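Tyrosine aminotransferase (Leishmania infantum, PDB 4IX8) probably transfers the amino group of tyrosine to 2-oxoglutarate with the help of pyridoxal 5'-phosphate, as an aminotransferase of the first class. Local coordinates at residues 232-235 and 236-239; 205-208 and 209-213. One frame throughout, in Å; residues are numbered along the deposited sequence.

Interaction 1: residues 232-235 and 236-239; sequences VSDI and IDFC
Water 1 is gripped by three side chains of one helical face, and it ties Ser-233 and Asp-234 to Asp-237 of the following turn. It accepts a hydrogen bond from Ser-233 OG and donates one hydrogen bond to Asp-234 OD1 and another to Asp-237 OD2, which lies 2.7 Å from the water oxygen. Ser-233 OG points directly opposite the serine's backbone N (chi1 -172°) and extends from the helix to meet the water on the same flank as the two carboxylates. Those carboxylates do not touch: Asp-234 OD1 and Asp-237 OD2 stand 4.3 Å apart, with the water bridging them. Asp-237 also lies back over the helix, its CG 3.4 Å from Ser-233 O, the carbonyl that accepts the bond from Asp-237 N.

Beneath this polar flank runs the regular i to i+4 ladder of an alpha-helix. Ile-236 N reaches Val-232 O at 3.0 Å, Phe-238 N reaches Asp-234 O, and Cys-239 N reaches Ile-235 O. On the apolar flank Val-232 CG1 and Ile-236 CD1 approach loosely at 4.3 Å, and Ile-235 and Cys-239 face strands 211-217 and 246-249. Cys-239 SG is swung back along the helix (chi1 -73°) and rests 3.6 Å from Ile-235 O. Phe-238 puts its CB against that carbonyl, while its ring leads away to meet Phe-214 and His-242.

The helix is thus amphipathic, the alpha element of a beta-alpha-beta unit. On its exposed flank, the two hydrogen bonds from the water probably offset part of the repulsion between the neighbouring carboxylates of Asp-234 and Asp-237.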
# COMPACT_ATOMS: atom_id res chain seq x y z
N VAL A 232 -18.54 24.34 -4.78
CA VAL A 232 -18.71 22.91 -4.57
C VAL A 232 -20.13 22.50 -5.01
O VAL A 232 -20.32 21.48 -5.69
CB VAL A 232 -18.45 22.52 -3.11
CG1 VAL A 232 -18.73 21.04 -2.89
CG2 VAL A 232 -16.99 22.83 -2.72
N SER A 233 -21.10 23.36 -4.75
CA SER A 233 -22.47 23.14 -5.19
C SER A 233 -22.53 23.02 -6.70
O SER A 233 -23.16 22.09 -7.25
CB SER A 233 -23.34 24.30 -4.73
OG SER A 233 -24.70 24.05 -4.95
N ASP A 234 -21.79 23.89 -7.37
CA ASP A 234 -21.77 23.89 -8.83
C ASP A 234 -21.10 22.63 -9.38
O ASP A 234 -21.54 22.08 -10.38
CB ASP A 234 -21.04 25.13 -9.36
CG ASP A 234 -21.86 26.38 -9.25
OD1 ASP A 234 -23.09 26.30 -9.03
OD2 ASP A 234 -21.25 27.46 -9.41
N ILE A 235 -20.02 22.20 -8.73
CA ILE A 235 -19.34 20.97 -9.12
C ILE A 235 -20.31 19.78 -9.05
O ILE A 235 -20.42 19.00 -10.00
CB ILE A 235 -18.15 20.73 -8.24
CG1 ILE A 235 -17.06 21.75 -8.57
CG2 ILE A 235 -17.62 19.34 -8.43
CD1 ILE A 235 -16.00 21.86 -7.47
N ILE A 236 -21.06 19.69 -7.97
CA ILE A 236 -22.05 18.65 -7.81
C ILE A 236 -23.10 18.76 -8.89
O ILE A 236 -23.40 17.76 -9.53
CB ILE A 236 -22.68 18.73 -6.42
CG1 ILE A 236 -21.63 18.30 -5.41
CG2 ILE A 236 -23.91 17.81 -6.28
CD1 ILE A 236 -22.06 18.47 -3.96
N ASP A 237 -23.57 19.96 -9.20
CA ASP A 237 -24.56 20.10 -10.26
C ASP A 237 -23.99 19.61 -11.58
O ASP A 237 -24.68 18.96 -12.35
CB ASP A 237 -25.04 21.55 -10.43
CG ASP A 237 -25.89 22.01 -9.29
OD1 ASP A 237 -26.38 21.13 -8.55
OD2 ASP A 237 -26.12 23.23 -9.15
N PHE A 238 -22.73 19.91 -11.82
CA PHE A 238 -22.06 19.44 -13.02
C PHE A 238 -22.09 17.91 -13.14
O PHE A 238 -22.34 17.36 -14.20
CB PHE A 238 -20.64 19.95 -13.03
CG PHE A 238 -19.84 19.50 -14.20
CD1 PHE A 238 -19.17 18.30 -14.17
CD2 PHE A 238 -19.76 20.28 -15.34
CE1 PHE A 238 -18.42 17.89 -15.24
CE2 PHE A 238 -19.01 19.88 -16.42
CZ PHE A 238 -18.34 18.67 -16.37
N CYS A 239 -21.83 17.24 -12.03
CA CYS A 239 -21.79 15.78 -11.99
C CYS A 239 -23.18 15.20 -12.17
O CYS A 239 -23.36 14.14 -12.74
CB CYS A 239 -21.16 15.32 -10.66
SG CYS A 239 -19.36 15.60 -10.66
O HOH W 1 -25.18 25.05 -7.36

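Interaction 2: residues 205-208 and 209-213; sequences GMVD and SHTKA
Val-207 lays its CG1 against Thr-211 CB at 4.1 Å, the two side chains crossing at about a right angle just where the chain reverses. Beside this apolar touch, Thr-211 OG1 takes the backbone N-H of Asp-208 in a short, nearly straight bond (2.8 Å from Asp-208 N to Thr-211 OG1, 172° at the hydrogen). The same hydroxyl is hydrogen-bonded to Asn-163 OD1 on the neighbouring strand.

Two further bonds close the reversal. Thr-211 N returns to Asp-208 O at 3.0 Å. With CG set between its backbone N and carbonyl carbon (chi1 60°), Asp-208 curls its carboxylate over the turn, and OD1 receives His-210 N at 2.8 Å on its anti side, out of the carboxylate plane. Asn-163 ND2 also binds OD1, while Arg-186 forms a salt bridge with OD2, so both oxygens are engaged. Water 2 donates to Asp-208 O and, weakly, to Thr-211 O.

This is a type I beta turn from Asp-208 to Thr-211, overlaid by an Asx turn in which His-210 N donates to Asp-208 OD1; it ends the loop that follows helix 200-204 and opens strand 211-217 of the large mixed sheet.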
# COMPACT_ATOMS: atom_id res chain seq x y z
N GLY A 205 -17.11 20.09 -22.25
CA GLY A 205 -16.79 19.66 -23.60
C GLY A 205 -15.87 18.45 -23.61
O GLY A 205 -15.57 17.88 -24.65
N MET A 206 -15.39 18.07 -22.44
CA MET A 206 -14.47 16.95 -22.35
C MET A 206 -15.15 15.62 -22.00
O MET A 206 -14.48 14.58 -21.94
CB MET A 206 -13.42 17.22 -21.30
CG MET A 206 -12.52 18.36 -21.66
SD MET A 206 -11.44 18.59 -20.24
CE MET A 206 -10.65 20.15 -20.76
N VAL A 207 -16.43 15.68 -21.66
CA VAL A 207 -17.17 14.49 -21.23
C VAL A 207 -17.62 13.69 -22.45
O VAL A 207 -18.20 14.23 -23.38
CB VAL A 207 -18.40 14.86 -20.39
CG1 VAL A 207 -19.16 13.61 -19.96
CG2 VAL A 207 -17.98 15.66 -19.16
N ASP A 208 -17.30 12.40 -22.46
CA ASP A 208 -17.86 11.54 -23.49
C ASP A 208 -18.33 10.22 -22.88
O ASP A 208 -18.34 10.07 -21.65
CB ASP A 208 -16.86 11.34 -24.63
CG ASP A 208 -15.58 10.69 -24.18
OD1 ASP A 208 -15.61 9.79 -23.28
OD2 ASP A 208 -14.54 11.01 -24.79
N SER A 209 -18.69 9.27 -23.74
CA SER A 209 -19.28 8.01 -23.31
C SER A 209 -18.33 7.19 -22.47
O SER A 209 -18.77 6.31 -21.73
CB SER A 209 -19.73 7.19 -24.55
OG SER A 209 -18.66 6.99 -25.47
N HIS A 210 -17.04 7.49 -22.55
CA HIS A 210 -16.05 6.73 -21.78
C HIS A 210 -15.61 7.45 -20.51
O HIS A 210 -14.73 6.98 -19.83
CB HIS A 210 -14.82 6.44 -22.61
CG HIS A 210 -15.05 5.51 -23.74
ND1 HIS A 210 -15.62 4.28 -23.58
CD2 HIS A 210 -14.81 5.65 -25.06
CE1 HIS A 210 -15.71 3.68 -24.75
NE2 HIS A 210 -15.21 4.49 -25.66
N THR A 211 -16.19 8.61 -20.22
CA THR A 211 -15.82 9.38 -19.04
C THR A 211 -16.50 8.78 -17.80
O THR A 211 -17.72 8.73 -17.77
CB THR A 211 -16.26 10.87 -19.17
OG1 THR A 211 -15.68 11.48 -20.32
CG2 THR A 211 -15.90 11.64 -17.99
N LYS A 212 -15.75 8.41 -16.77
CA LYS A 212 -16.30 7.65 -15.64
C LYS A 212 -16.35 8.36 -14.31
O LYS A 212 -16.99 7.88 -13.39
CB LYS A 212 -15.52 6.34 -15.45
CG LYS A 212 -15.66 5.40 -16.65
CD LYS A 212 -17.09 4.91 -16.86
CE LYS A 212 -17.39 4.68 -18.34
NZ LYS A 212 -16.89 3.37 -18.83
N ALA A 213 -15.67 9.49 -14.18
CA ALA A 213 -15.64 10.20 -12.91
C ALA A 213 -15.13 11.62 -13.08
O ALA A 213 -14.53 11.96 -14.09
CB ALA A 213 -14.76 9.43 -11.90
O HOH W 2 -20.47 9.47 -19.48

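How the interactions relate
Interaction 2 comes first along the chain: its turn launches strand 211-217, and the chain then passes into helix 229-242, which carries interaction 1. Their centres lie about 15 Å apart, yet the two meet directly where Phe-238 CZ packs on Val-207 CG2 at 4.1 Å, so the tip of the Phe-238 ring rests on the side chain just before the turn. Together they show two local patterns at the start of a beta-alpha-beta unit: a turn held by side-chain bonds before the strand, and a helix with one wet and one apolar flank. Lys-282, the predicted pyridoxal phosphate attachment site, belongs to neither interaction.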